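Ctr9 protein (Myceliophthora thermophila, PDB 6AF0) probably binds RNA polymerase II, as a largely helical tetratricopeptide-repeat scaffold subunit of the Paf1 transcription elongation complex. Local coordinates at residues His687-Leu692 against Gln733-Asn738; Val693-Leu698 against Val725-Lys730; Gly744-Leu749 against Gln761-Val766; Lys737-Ala742 against Glu768-Ala773. All blocks are in the same frame, centred on the assembly; numbering follows the deposited sequence.

Contact 1: His687-Leu692 against Gln733-Asn738; sequences HDRYAL and QLDPKN
R689, in the first turn of helix 689-704, reaches over to D735, the residue just past helix 712-734, and pairs with it in a salt bridge. R689 NH1 stands 3.0 Å from D735 OD2, with a fairly straight N-H...O angle of 158°; R689 NE adds a weak bond of 3.4 Å to that same D735 OD2. The shared oxygen lies at the guanidinium edge, close to its plane, but the carboxylate is turned 66° from that plane and is met from above, so this is not a flat, two-oxygen pairing. Bends at chi2 (94°) and chi3 swing the arginine round to the acid.

The apolar contacts centre on L734. Its CD1 lies 3.5 Å from H687 CB, and its CD2 comes obliquely to the imidazole at H687 ND1. The last methylene of the arginine, R689 CD, lies 4.1 Å from L734 CB. With an alanine at R689, D735 would probably lose its mate within this chain, and the side of L734 would be less covered.

The strongest polar partner of D735 OD2 is a basic side chain of another protein's chain, and R689 comes in addition; one carboxylate oxygen thus probably answers positive charge from two proteins, consistent with this interhelix corner doubling as a partner-binding surface.

Contact 2: Val693-Leu698 against Val725-Lys730; sequences VGMGNL and VEFFDK
Helices 689-704 and 712-734 run past each other nearly antiparallel here, 153° between their directions and 7.6 Å between the local axes, and come nearest at G696 and F728, whose CA atoms are 5.5 Å apart.

The absence of a side chain on G696 lets the F728 ring lie on the backbone itself. G696 CA sits over one ring face, 3.6 Å from the F728 centroid and displaced toward the rim, a CH-pi contact. Two neighbours meet that ring at its edge, in its plane: V693 CG1 is 3.9 Å from F728 CE1, and N697 OD1 is 3.8 Å from F728 CZ, its amide steeply inclined to the ring.

Consecutive in the chain, the two helices form an antiparallel hairpin, the building element of tetratricopeptide-repeat solenoids. The following helix, 739-752, packs on the F728 and V693 side of the pair, with I745 touching F728 and Y740 touching V693.

F727 takes the other side of the interface. M695 CB stands over one face of its ring, 3.7 Å from the F727 centroid, a second CH-pi contact. The bend at chi2 (-92°) of M695 then folds the sulfur over the same face, with SD 4.6 Å from the F727 centroid in a Met-aromatic contact. Replacing the F727 ring by a small side chain such as alanine is likely to open a gap beside M695 and let its thioether turn more freely. H699, farther along helix 689-704, meets F727 edge-to-face.

Contact 3: Gly744-Leu749 against Gln761-Val766; sequences GIAIAL and QIFIKV
A746 points its methyl into the angle between I762 and F763, and the rest of the contact is ordered around it. Toward F763 the methyl lies over one ring face: A746 CB is 4.0 Å from the F763 centroid and 18° off the ring normal, a CH-pi contact displaced toward the rim. I747 meets the same ring differently, coming to its edge near the ring plane, with I747 CG1 4.2 Å from F763 CZ and the two side chains at about right angles.

On I762 the two branches divide the work. With CG1 anti to the carbonyl carbon (chi1 -72°), CG2 is left to face the alanine, 3.7 Å from A746 CB, while CD1 at the end of the longer branch reaches L749 and lies 4.1 Å from L749 CD2. The interface is wholly apolar, and all five touching residues are buried.

Helices 739-752 and 756-770 form an antiparallel helical hairpin, as in tetratricopeptide-repeat arrays, their local axes 9.4 Å apart at an angle of 152°. The next helix, 773-785, closes over F763 with N778, M779 and I782, while on the preceding side helix 712-734 packs against I745 through L732 and against A748 through V725.

Contact 4: Lys737-Ala742 against Glu768-Ala773; sequences KNAYAA and ETIQDA
Y740 and D772 provide the polar link. The phenol donates from Y740 OH to D772 OD2 at 2.9 Å; the acceptor lies at the ring edge, in the ring plane, yet the hydroxyl meets D772 from above the carboxylate plane, ring and carboxylate being turned 52° apart. D772 OD2 has a second, weak partner in H774 NE2.

The apolar contacts lie beside this bond. I770 reaches between A739 and Y740: its CD1 touches A739 CB at 3.6 Å and also packs obliquely on Y740 CE2, while its CG2 lies 3.6 Å from Y740 OH. In I770, chi1 of -66° together with the bend at chi2 brings CD1 to that junction. T769 turns its methyl to the alanine, CG2 against A739 CB, and its OG1 hydrogen-bonds with the backbone of another protein's chain.

The segments lie at the start of helix 739-752 and about the end of helix 756-770, with the turns beside them, an antiparallel pair as in the hairpins of a tetratricopeptide-repeat array; D772 is also the N-cap residue of helix 773-785, which opens a predicted repeat.

A capping bond fixes the start of helix 739-752. N738 OD1 accepts from A741 N at 2.7 Å along a nearly straight N-H...O line of 169°, the donor lying above the amide carbonyl plane. V693 of helix 689-704 packs on N738 and A741.

In the fold
Four successive helices, 689-704, 712-734, 739-752 and 756-770, carry the contacts. Contacts 1 and 2 tie the first two together, their centres about 9 Å apart, and contact 2 falls between the two segments of contact 1 along the chain; contacts 3 and 4 repeat that relation on the second two, again about 9 Å apart. The segments of contacts 1 and 4, whose centres are about 12 Å apart, overlap at K737 and N738. Contacts 2 and 3, about 13 Å apart, touch directly. Hairpin thus packs on hairpin without a break, forming a continuous piece of solenoid, consistent with the tetratricopeptide repeats predicted in this protein, with other proteins' chains lying against it.

Contact 1: His687-Leu692 against Gln733-Asn738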
loop_
_atom_site.group_PDB
_atom_site.type_symbol
_atom_site.label_atom_id
_atom_site.label_comp_id
_atom_site.label_asym_id
_atom_site.label_seq_id
_atom_site.Cartn_x
_atom_site.Cartn_y
_atom_site.Cartn_z
ATOM N N HIS A 687 13.097 -16.327 -27.913
ATOM C CA HIS A 687 11.940 -16.737 -27.109
ATOM C C HIS A 687 10.595 -16.280 -27.704
ATOM O O HIS A 687 9.661 -16.011 -26.951
ATOM C CB HIS A 687 12.053 -16.184 -25.669
ATOM C CG HIS A 687 13.308 -16.574 -24.930
ATOM N ND1 HIS A 687 13.410 -16.520 -23.555
ATOM C CD2 HIS A 687 14.513 -17.005 -25.369
ATOM C CE1 HIS A 687 14.618 -16.909 -23.183
ATOM N NE2 HIS A 687 15.307 -17.210 -24.265
ATOM N N ASP A 688 10.471 -16.195 -29.031
ATOM C CA ASP A 688 9.188 -15.777 -29.624
ATOM C C ASP A 688 8.162 -16.894 -29.539
ATOM O O ASP A 688 7.958 -17.618 -30.510
ATOM C CB ASP A 688 9.324 -15.297 -31.078
ATOM C CG ASP A 688 8.121 -14.446 -31.533
ATOM O OD1 ASP A 688 7.273 -14.093 -30.665
ATOM O OD2 ASP A 688 8.002 -14.113 -32.748
ATOM N N ARG A 689 7.503 -16.997 -28.382
ATOM C CA ARG A 689 6.520 -18.045 -28.114
ATOM C C ARG A 689 5.611 -18.361 -29.306
ATOM O O ARG A 689 5.391 -19.521 -29.625
ATOM C CB ARG A 689 5.655 -17.696 -26.907
ATOM C CG ARG A 689 6.351 -17.912 -25.571
ATOM C CD ARG A 689 7.019 -16.653 -25.046
ATOM N NE ARG A 689 6.118 -15.876 -24.213
ATOM C CZ ARG A 689 6.377 -14.650 -23.784
ATOM N NH1 ARG A 689 5.488 -14.023 -23.033
ATOM N NH2 ARG A 689 7.518 -14.045 -24.110
ATOM N N TYR A 690 5.098 -17.330 -29.962
ATOM C CA TYR A 690 4.258 -17.512 -31.144
ATOM C C TYR A 690 4.947 -18.453 -32.133
ATOM O O TYR A 690 4.377 -19.455 -32.547
ATOM C CB TYR A 690 3.964 -16.157 -31.804
ATOM C CG TYR A 690 2.748 -16.126 -32.711
ATOM C CD1 TYR A 690 1.508 -15.755 -32.214
ATOM C CD2 TYR A 690 2.845 -16.444 -34.069
ATOM C CE1 TYR A 690 0.383 -15.712 -33.032
ATOM C CE2 TYR A 690 1.726 -16.410 -34.901
ATOM C CZ TYR A 690 0.492 -16.040 -34.377
ATOM O OH TYR A 690 -0.634 -16.009 -35.177
ATOM N N ALA A 691 6.181 -18.146 -32.488
ATOM C CA ALA A 691 6.896 -18.955 -33.479
ATOM C C ALA A 691 7.160 -20.395 -33.005
ATOM O O ALA A 691 7.105 -21.333 -33.802
ATOM C CB ALA A 691 8.194 -18.280 -33.879
ATOM N N LEU A 692 7.436 -20.566 -31.717
ATOM C CA LEU A 692 7.714 -21.893 -31.153
ATOM C C LEU A 692 6.493 -22.820 -31.225
ATOM O O LEU A 692 6.587 -23.961 -31.684
ATOM C CB LEU A 692 8.206 -21.777 -29.700
ATOM C CG LEU A 692 9.621 -21.218 -29.504
ATOM C CD1 LEU A 692 9.581 -20.031 -28.553
ATOM C CD2 LEU A 692 10.592 -22.274 -29.004
ATOM N N GLN A 733 7.459 -23.140 -21.020
ATOM C CA GLN A 733 8.267 -22.849 -19.837
ATOM C C GLN A 733 8.477 -21.341 -19.651
ATOM O O GLN A 733 8.553 -20.855 -18.524
ATOM C CB GLN A 733 9.606 -23.586 -19.886
ATOM C CG GLN A 733 10.825 -22.744 -20.225
ATOM C CD GLN A 733 12.107 -23.535 -20.089
ATOM O OE1 GLN A 733 12.083 -24.764 -19.942
ATOM N NE2 GLN A 733 13.237 -22.836 -20.122
ATOM N N LEU A 734 8.566 -20.612 -20.759
ATOM C CA LEU A 734 8.682 -19.161 -20.718
ATOM C C LEU A 734 7.343 -18.599 -20.271
ATOM O O LEU A 734 7.300 -17.582 -19.599
ATOM C CB LEU A 734 9.080 -18.604 -22.091
ATOM C CG LEU A 734 10.330 -19.277 -22.658
ATOM C CD1 LEU A 734 10.550 -18.997 -24.134
ATOM C CD2 LEU A 734 11.544 -18.875 -21.838
ATOM N N ASP A 735 6.260 -19.278 -20.634
ATOM C CA ASP A 735 4.927 -18.760 -20.399
ATOM C C ASP A 735 3.955 -19.873 -19.985
ATOM O O ASP A 735 3.129 -20.318 -20.777
ATOM C CB ASP A 735 4.437 -18.025 -21.650
ATOM C CG ASP A 735 3.526 -16.876 -21.328
ATOM O OD1 ASP A 735 3.000 -16.826 -20.184
ATOM O OD2 ASP A 735 3.336 -16.033 -22.241
ATOM N N PRO A 736 4.027 -20.299 -18.719
ATOM C CA PRO A 736 3.146 -21.325 -18.199
ATOM C C PRO A 736 1.659 -21.084 -18.475
ATOM O O PRO A 736 0.855 -22.003 -18.322
ATOM C CB PRO A 736 3.412 -21.277 -16.694
ATOM C CG PRO A 736 4.785 -20.729 -16.566
ATOM C CD PRO A 736 4.909 -19.748 -17.677
ATOM N N LYS A 737 1.295 -19.870 -18.878
ATOM C CA LYS A 737 -0.112 -19.538 -19.124
ATOM C C LYS A 737 -0.527 -19.857 -20.567
ATOM O O LYS A 737 -1.710 -19.761 -20.905
ATOM C CB LYS A 737 -0.391 -18.070 -18.796
ATOM C CG LYS A 737 0.053 -17.646 -17.401
ATOM C CD LYS A 737 1.484 -17.113 -17.373
ATOM C CE LYS A 737 2.043 -17.070 -15.958
ATOM N NZ LYS A 737 3.438 -16.543 -15.904
ATOM N N ASN A 738 0.458 -20.234 -21.390
ATOM C CA ASN A 738 0.269 -20.575 -22.797
ATOM C C ASN A 738 -0.548 -21.846 -23.042
ATOM O O ASN A 738 -0.087 -22.971 -22.833
ATOM C CB ASN A 738 1.632 -20.718 -23.471
ATOM C CG ASN A 738 1.528 -20.918 -24.971
ATOM O OD1 ASN A 738 0.710 -21.721 -25.460
ATOM N ND2 ASN A 738 2.374 -20.203 -25.715
#

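Contact 2: Val693-Leu698 against Val725-Lys730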
loop_
_atom_site.group_PDB
_atom_site.type_symbol
_atom_site.label_atom_id
_atom_site.label_comp_id
_atom_site.label_asym_id
_atom_site.label_seq_id
_atom_site.Cartn_x
_atom_site.Cartn_y
_atom_site.Cartn_z
ATOM N N VAL A 693 5.346 -22.321 -30.787
ATOM C CA VAL A 693 4.101 -23.082 -30.877
ATOM C C VAL A 693 3.741 -23.251 -32.361
ATOM O O VAL A 693 3.103 -24.218 -32.767
ATOM C CB VAL A 693 2.968 -22.391 -30.108
ATOM C CG1 VAL A 693 1.723 -23.263 -30.093
ATOM C CG2 VAL A 693 3.402 -22.107 -28.670
ATOM N N GLY A 694 4.185 -22.306 -33.175
ATOM C CA GLY A 694 4.079 -22.438 -34.618
ATOM C C GLY A 694 4.869 -23.605 -35.143
ATOM O O GLY A 694 4.519 -24.173 -36.173
ATOM N N MET A 695 5.946 -23.945 -34.440
ATOM C CA MET A 695 6.819 -25.044 -34.829
ATOM C C MET A 695 6.273 -26.387 -34.373
ATOM O O MET A 695 6.220 -27.337 -35.148
ATOM C CB MET A 695 8.215 -24.828 -34.258
ATOM C CG MET A 695 8.977 -23.665 -34.867
ATOM S SD MET A 695 9.984 -24.196 -36.273
ATOM C CE MET A 695 8.710 -24.516 -37.461
ATOM N N GLY A 696 5.877 -26.444 -33.106
ATOM C CA GLY A 696 5.260 -27.626 -32.522
ATOM C C GLY A 696 4.076 -28.056 -33.347
ATOM O O GLY A 696 3.875 -29.245 -33.549
ATOM N N ASN A 697 3.309 -27.069 -33.821
ATOM C CA ASN A 697 2.166 -27.272 -34.731
ATOM C C ASN A 697 2.546 -27.850 -36.074
ATOM O O ASN A 697 1.886 -28.762 -36.564
ATOM C CB ASN A 697 1.467 -25.948 -35.014
ATOM C CG ASN A 697 0.528 -25.516 -33.904
ATOM O OD1 ASN A 697 0.351 -26.199 -32.885
ATOM N ND2 ASN A 697 -0.090 -24.355 -34.106
ATOM N N LEU A 698 3.583 -27.281 -36.682
ATOM C CA LEU A 698 4.010 -27.687 -38.015
ATOM C C LEU A 698 4.586 -29.086 -37.988
ATOM O O LEU A 698 4.225 -29.944 -38.808
ATOM C CB LEU A 698 5.050 -26.727 -38.581
ATOM C CG LEU A 698 4.976 -26.541 -40.110
ATOM C CD1 LEU A 698 5.841 -25.368 -40.530
ATOM C CD2 LEU A 698 5.364 -27.792 -40.896
ATOM N N VAL A 725 7.578 -31.484 -29.346
ATOM C CA VAL A 725 7.473 -31.284 -27.908
ATOM C C VAL A 725 8.640 -30.428 -27.374
ATOM O O VAL A 725 8.470 -29.672 -26.413
ATOM C CB VAL A 725 7.346 -32.632 -27.184
ATOM C CG1 VAL A 725 7.358 -32.455 -25.678
ATOM C CG2 VAL A 725 6.053 -33.320 -27.603
ATOM N N GLU A 726 9.810 -30.537 -28.006
ATOM C CA GLU A 726 10.947 -29.641 -27.732
ATOM C C GLU A 726 10.453 -28.193 -27.741
ATOM O O GLU A 726 10.573 -27.475 -26.736
ATOM C CB GLU A 726 12.061 -29.804 -28.790
ATOM C CG GLU A 726 13.489 -29.854 -28.252
ATOM C CD GLU A 726 13.981 -31.282 -28.070
ATOM O OE1 GLU A 726 14.082 -32.008 -29.081
ATOM O OE2 GLU A 726 14.257 -31.694 -26.925
ATOM N N PHE A 727 9.886 -27.790 -28.881
ATOM C CA PHE A 727 9.394 -26.422 -29.077
ATOM C C PHE A 727 8.209 -26.081 -28.164
ATOM O O PHE A 727 8.145 -24.989 -27.601
ATOM C CB PHE A 727 8.953 -26.187 -30.512
ATOM C CG PHE A 727 10.014 -26.428 -31.543
ATOM C CD1 PHE A 727 11.006 -25.513 -31.772
ATOM C CD2 PHE A 727 9.963 -27.541 -32.345
ATOM C CE1 PHE A 727 11.951 -25.723 -32.759
ATOM C CE2 PHE A 727 10.906 -27.757 -33.335
ATOM C CZ PHE A 727 11.898 -26.845 -33.546
ATOM N N PHE A 728 7.260 -26.998 -28.032
ATOM C CA PHE A 728 6.132 -26.754 -27.152
ATOM C C PHE A 728 6.544 -26.472 -25.716
ATOM O O PHE A 728 5.923 -25.636 -25.038
ATOM C CB PHE A 728 5.165 -27.942 -27.142
ATOM C CG PHE A 728 4.266 -28.023 -28.345
ATOM C CD1 PHE A 728 3.718 -26.879 -28.921
ATOM C CD2 PHE A 728 3.942 -29.263 -28.885
ATOM C CE1 PHE A 728 2.896 -26.977 -30.026
ATOM C CE2 PHE A 728 3.116 -29.362 -29.987
ATOM C CZ PHE A 728 2.593 -28.219 -30.562
ATOM N N ASP A 729 7.560 -27.186 -25.229
ATOM C CA ASP A 729 7.895 -27.101 -23.804
ATOM C C ASP A 729 8.694 -25.816 -23.528
ATOM O O ASP A 729 8.366 -25.078 -22.599
ATOM C CB ASP A 729 8.567 -28.391 -23.277
ATOM C CG ASP A 729 10.027 -28.201 -22.922
ATOM O OD1 ASP A 729 10.862 -28.055 -23.845
ATOM O OD2 ASP A 729 10.336 -28.193 -21.708
ATOM N N LYS A 730 9.687 -25.512 -24.364
ATOM C CA LYS A 730 10.442 -24.267 -24.186
ATOM C C LYS A 730 9.478 -23.082 -24.161
ATOM O O LYS A 730 9.514 -22.275 -23.244
ATOM C CB LYS A 730 11.509 -24.060 -25.276
ATOM C CG LYS A 730 12.535 -22.965 -24.940
ATOM C CD LYS A 730 13.854 -23.522 -24.382
ATOM C CE LYS A 730 14.865 -22.429 -24.016
ATOM N NZ LYS A 730 15.930 -22.893 -23.074
#

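Contact 3: Gly744-Leu749 against Gln761-Val766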
loop_
_atom_site.group_PDB
_atom_site.type_symbol
_atom_site.label_atom_id
_atom_site.label_comp_id
_atom_site.label_asym_id
_atom_site.label_seq_id
_atom_site.Cartn_x
_atom_site.Cartn_y
_atom_site.Cartn_z
ATOM N N GLY A 744 -0.914 -28.485 -27.711
ATOM C CA GLY A 744 -0.066 -29.191 -28.671
ATOM C C GLY A 744 0.658 -30.379 -28.063
ATOM O O GLY A 744 0.981 -31.355 -28.756
ATOM N N ILE A 745 0.934 -30.283 -26.765
ATOM C CA ILE A 745 1.498 -31.398 -26.009
ATOM C C ILE A 745 0.426 -32.473 -25.788
ATOM O O ILE A 745 0.738 -33.659 -25.790
ATOM C CB ILE A 745 2.104 -30.954 -24.658
ATOM C CG1 ILE A 745 3.242 -29.962 -24.869
ATOM C CG2 ILE A 745 2.681 -32.140 -23.906
ATOM C CD1 ILE A 745 3.671 -29.253 -23.604
ATOM N N ALA A 746 -0.832 -32.073 -25.618
ATOM C CA ALA A 746 -1.923 -33.052 -25.502
ATOM C C ALA A 746 -2.130 -33.840 -26.810
ATOM O O ALA A 746 -2.446 -35.037 -26.798
ATOM C CB ALA A 746 -3.212 -32.371 -25.079
ATOM N N ILE A 747 -1.957 -33.152 -27.934
ATOM C CA ILE A 747 -2.057 -33.776 -29.246
ATOM C C ILE A 747 -0.880 -34.708 -29.403
ATOM O O ILE A 747 -1.015 -35.812 -29.922
ATOM C CB ILE A 747 -2.061 -32.744 -30.401
ATOM C CG1 ILE A 747 -3.330 -31.888 -30.337
ATOM C CG2 ILE A 747 -1.973 -33.446 -31.760
ATOM C CD1 ILE A 747 -3.410 -30.810 -31.395
ATOM N N ALA A 748 0.287 -34.257 -28.966
ATOM C CA ALA A 748 1.446 -35.121 -28.992
ATOM C C ALA A 748 1.122 -36.345 -28.142
ATOM O O ALA A 748 1.406 -37.490 -28.509
ATOM C CB ALA A 748 2.651 -34.400 -28.429
ATOM N N LEU A 749 0.495 -36.093 -27.008
ATOM C CA LEU A 749 0.177 -37.170 -26.103
ATOM C C LEU A 749 -0.632 -38.200 -26.856
ATOM O O LEU A 749 -0.196 -39.338 -27.029
ATOM C CB LEU A 749 -0.614 -36.648 -24.899
ATOM C CG LEU A 749 0.061 -36.823 -23.552
ATOM C CD1 LEU A 749 1.462 -36.238 -23.597
ATOM C CD2 LEU A 749 -0.792 -36.133 -22.504
ATOM N N GLN A 761 -7.139 -33.974 -19.646
ATOM C CA GLN A 761 -6.997 -32.949 -18.599
ATOM C C GLN A 761 -6.582 -31.618 -19.199
ATOM O O GLN A 761 -7.228 -30.588 -18.976
ATOM C CB GLN A 761 -5.956 -33.359 -17.561
ATOM C CG GLN A 761 -6.329 -34.593 -16.773
ATOM C CD GLN A 761 -7.218 -34.259 -15.603
ATOM O OE1 GLN A 761 -8.248 -33.592 -15.764
ATOM N NE2 GLN A 761 -6.827 -34.713 -14.411
ATOM N N ILE A 762 -5.490 -31.664 -19.957
ATOM C CA ILE A 762 -4.974 -30.500 -20.674
ATOM C C ILE A 762 -6.113 -29.870 -21.444
ATOM O O ILE A 762 -6.435 -28.698 -21.248
ATOM C CB ILE A 762 -3.842 -30.865 -21.660
ATOM C CG1 ILE A 762 -2.543 -31.221 -20.916
ATOM C CG2 ILE A 762 -3.567 -29.703 -22.596
ATOM C CD1 ILE A 762 -2.238 -32.699 -20.835
ATOM N N PHE A 763 -6.743 -30.685 -22.285
ATOM C CA PHE A 763 -7.892 -30.260 -23.066
ATOM C C PHE A 763 -8.982 -29.561 -22.257
ATOM O O PHE A 763 -9.567 -28.625 -22.762
ATOM C CB PHE A 763 -8.505 -31.422 -23.864
ATOM C CG PHE A 763 -7.747 -31.753 -25.118
ATOM C CD1 PHE A 763 -7.404 -30.760 -26.010
ATOM C CD2 PHE A 763 -7.378 -33.064 -25.407
ATOM C CE1 PHE A 763 -6.693 -31.061 -27.158
ATOM C CE2 PHE A 763 -6.662 -33.368 -26.553
ATOM C CZ PHE A 763 -6.316 -32.362 -27.429
ATOM N N ILE A 764 -9.268 -29.989 -21.028
ATOM C CA ILE A 764 -10.435 -29.432 -20.303
ATOM C C ILE A 764 -10.206 -28.008 -19.874
ATOM O O ILE A 764 -11.142 -27.183 -19.885
ATOM C CB ILE A 764 -10.815 -30.186 -19.011
ATOM C CG1 ILE A 764 -11.004 -31.678 -19.262
ATOM C CG2 ILE A 764 -12.114 -29.618 -18.422
ATOM C CD1 ILE A 764 -10.406 -32.522 -18.159
ATOM N N LYS A 765 -8.982 -27.740 -19.437
ATOM C CA LYS A 765 -8.669 -26.424 -18.930
ATOM C C LYS A 765 -8.085 -25.497 -19.986
ATOM O O LYS A 765 -8.154 -24.286 -19.831
ATOM C CB LYS A 765 -7.820 -26.501 -17.658
ATOM C CG LYS A 765 -8.660 -26.757 -16.400
ATOM C CD LYS A 765 -9.986 -25.980 -16.407
ATOM C CE LYS A 765 -10.587 -25.752 -15.025
ATOM N NZ LYS A 765 -9.778 -24.858 -14.143
ATOM N N VAL A 766 -7.554 -26.046 -21.070
ATOM C CA VAL A 766 -7.367 -25.231 -22.274
ATOM C C VAL A 766 -8.728 -24.823 -22.858
ATOM O O VAL A 766 -8.886 -23.682 -23.268
ATOM C CB VAL A 766 -6.467 -25.882 -23.351
ATOM C CG1 VAL A 766 -7.008 -27.198 -23.802
ATOM C CG2 VAL A 766 -6.364 -25.004 -24.581
#

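Contact 4: Lys737-Ala742 against Glu768-Ala773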
loop_
_atom_site.group_PDB
_atom_site.type_symbol
_atom_site.label_atom_id
_atom_site.label_comp_id
_atom_site.label_asym_id
_atom_site.label_seq_id
_atom_site.Cartn_x
_atom_site.Cartn_y
_atom_site.Cartn_z
ATOM N N LYS A 737 1.295 -19.870 -18.878
ATOM C CA LYS A 737 -0.112 -19.538 -19.124
ATOM C C LYS A 737 -0.527 -19.857 -20.567
ATOM O O LYS A 737 -1.710 -19.761 -20.905
ATOM C CB LYS A 737 -0.391 -18.070 -18.796
ATOM C CG LYS A 737 0.053 -17.646 -17.401
ATOM C CD LYS A 737 1.484 -17.113 -17.373
ATOM C CE LYS A 737 2.043 -17.070 -15.958
ATOM N NZ LYS A 737 3.438 -16.543 -15.904
ATOM N N ASN A 738 0.458 -20.234 -21.390
ATOM C CA ASN A 738 0.269 -20.575 -22.797
ATOM C C ASN A 738 -0.548 -21.846 -23.042
ATOM O O ASN A 738 -0.087 -22.971 -22.833
ATOM C CB ASN A 738 1.632 -20.718 -23.471
ATOM C CG ASN A 738 1.528 -20.918 -24.971
ATOM O OD1 ASN A 738 0.710 -21.721 -25.460
ATOM N ND2 ASN A 738 2.374 -20.203 -25.715
ATOM N N ALA A 739 -1.750 -21.663 -23.554
ATOM C CA ALA A 739 -2.677 -22.769 -23.723
ATOM C C ALA A 739 -2.407 -23.564 -25.008
ATOM O O ALA A 739 -2.621 -24.779 -25.055
ATOM C CB ALA A 739 -4.081 -22.223 -23.722
ATOM N N TYR A 740 -1.909 -22.877 -26.035
ATOM C CA TYR A 740 -1.686 -23.486 -27.350
ATOM C C TYR A 740 -0.556 -24.491 -27.321
ATOM O O TYR A 740 -0.623 -25.536 -27.967
ATOM C CB TYR A 740 -1.434 -22.411 -28.438
ATOM C CG TYR A 740 -2.701 -21.639 -28.779
ATOM C CD1 TYR A 740 -3.508 -22.004 -29.848
ATOM C CD2 TYR A 740 -3.126 -20.597 -27.978
ATOM C CE1 TYR A 740 -4.694 -21.341 -30.099
ATOM C CE2 TYR A 740 -4.295 -19.917 -28.239
ATOM C CZ TYR A 740 -5.082 -20.300 -29.288
ATOM O OH TYR A 740 -6.241 -19.610 -29.532
ATOM N N ALA A 741 0.478 -24.167 -26.556
ATOM C CA ALA A 741 1.627 -25.061 -26.391
ATOM C C ALA A 741 1.254 -26.319 -25.610
ATOM O O ALA A 741 1.646 -27.416 -25.976
ATOM C CB ALA A 741 2.754 -24.323 -25.685
ATOM N N ALA A 742 0.508 -26.122 -24.531
ATOM C CA ALA A 742 -0.010 -27.202 -23.720
ATOM C C ALA A 742 -0.934 -28.102 -24.532
ATOM O O ALA A 742 -0.813 -29.325 -24.496
ATOM C CB ALA A 742 -0.747 -26.635 -22.519
ATOM N N GLU A 768 -11.513 -24.022 -21.404
ATOM C CA GLU A 768 -12.105 -22.865 -20.736
ATOM C C GLU A 768 -11.347 -21.570 -21.046
ATOM O O GLU A 768 -11.901 -20.480 -20.858
ATOM C CB GLU A 768 -12.221 -23.071 -19.224
ATOM C CG GLU A 768 -10.901 -23.184 -18.484
ATOM C CD GLU A 768 -11.058 -23.001 -16.983
ATOM O OE1 GLU A 768 -10.070 -22.605 -16.324
ATOM O OE2 GLU A 768 -12.166 -23.257 -16.457
ATOM N N THR A 769 -10.098 -21.688 -21.517
ATOM C CA THR A 769 -9.289 -20.507 -21.902
ATOM C C THR A 769 -9.220 -20.171 -23.403
ATOM O O THR A 769 -8.821 -19.062 -23.737
ATOM C CB THR A 769 -7.838 -20.548 -21.335
ATOM O OG1 THR A 769 -7.198 -19.289 -21.560
ATOM C CG2 THR A 769 -6.988 -21.631 -21.976
ATOM N N ILE A 770 -9.605 -21.085 -24.296
ATOM C CA ILE A 770 -9.408 -20.851 -25.733
ATOM C C ILE A 770 -10.689 -20.559 -26.504
ATOM O O ILE A 770 -10.781 -19.504 -27.139
ATOM C CB ILE A 770 -8.608 -21.984 -26.398
ATOM C CG1 ILE A 770 -7.183 -22.005 -25.857
ATOM C CG2 ILE A 770 -8.531 -21.808 -27.905
ATOM C CD1 ILE A 770 -6.489 -20.656 -25.830
ATOM N N GLN A 771 -11.661 -21.473 -26.462
ATOM C CA GLN A 771 -12.978 -21.278 -27.138
ATOM C C GLN A 771 -12.977 -21.367 -28.678
ATOM O O GLN A 771 -13.991 -21.090 -29.310
ATOM C CB GLN A 771 -13.617 -19.930 -26.760
ATOM C CG GLN A 771 -13.597 -19.614 -25.283
ATOM C CD GLN A 771 -14.258 -20.701 -24.487
ATOM O OE1 GLN A 771 -15.333 -21.174 -24.861
ATOM N NE2 GLN A 771 -13.618 -21.121 -23.395
ATOM N N ASP A 772 -11.857 -21.741 -29.283
ATOM C CA ASP A 772 -11.783 -21.887 -30.735
ATOM C C ASP A 772 -12.520 -23.151 -31.085
ATOM O O ASP A 772 -12.682 -24.018 -30.236
ATOM C CB ASP A 772 -10.329 -21.964 -31.215
ATOM C CG ASP A 772 -9.603 -20.625 -31.102
ATOM O OD1 ASP A 772 -10.269 -19.589 -30.855
ATOM O OD2 ASP A 772 -8.362 -20.603 -31.262
ATOM N N ALA A 773 -12.983 -23.248 -32.323
ATOM C CA ALA A 773 -13.687 -24.443 -32.786
ATOM C C ALA A 773 -12.815 -25.676 -32.650
ATOM O O ALA A 773 -13.244 -26.677 -32.100
ATOM C CB ALA A 773 -14.130 -24.278 -34.230
#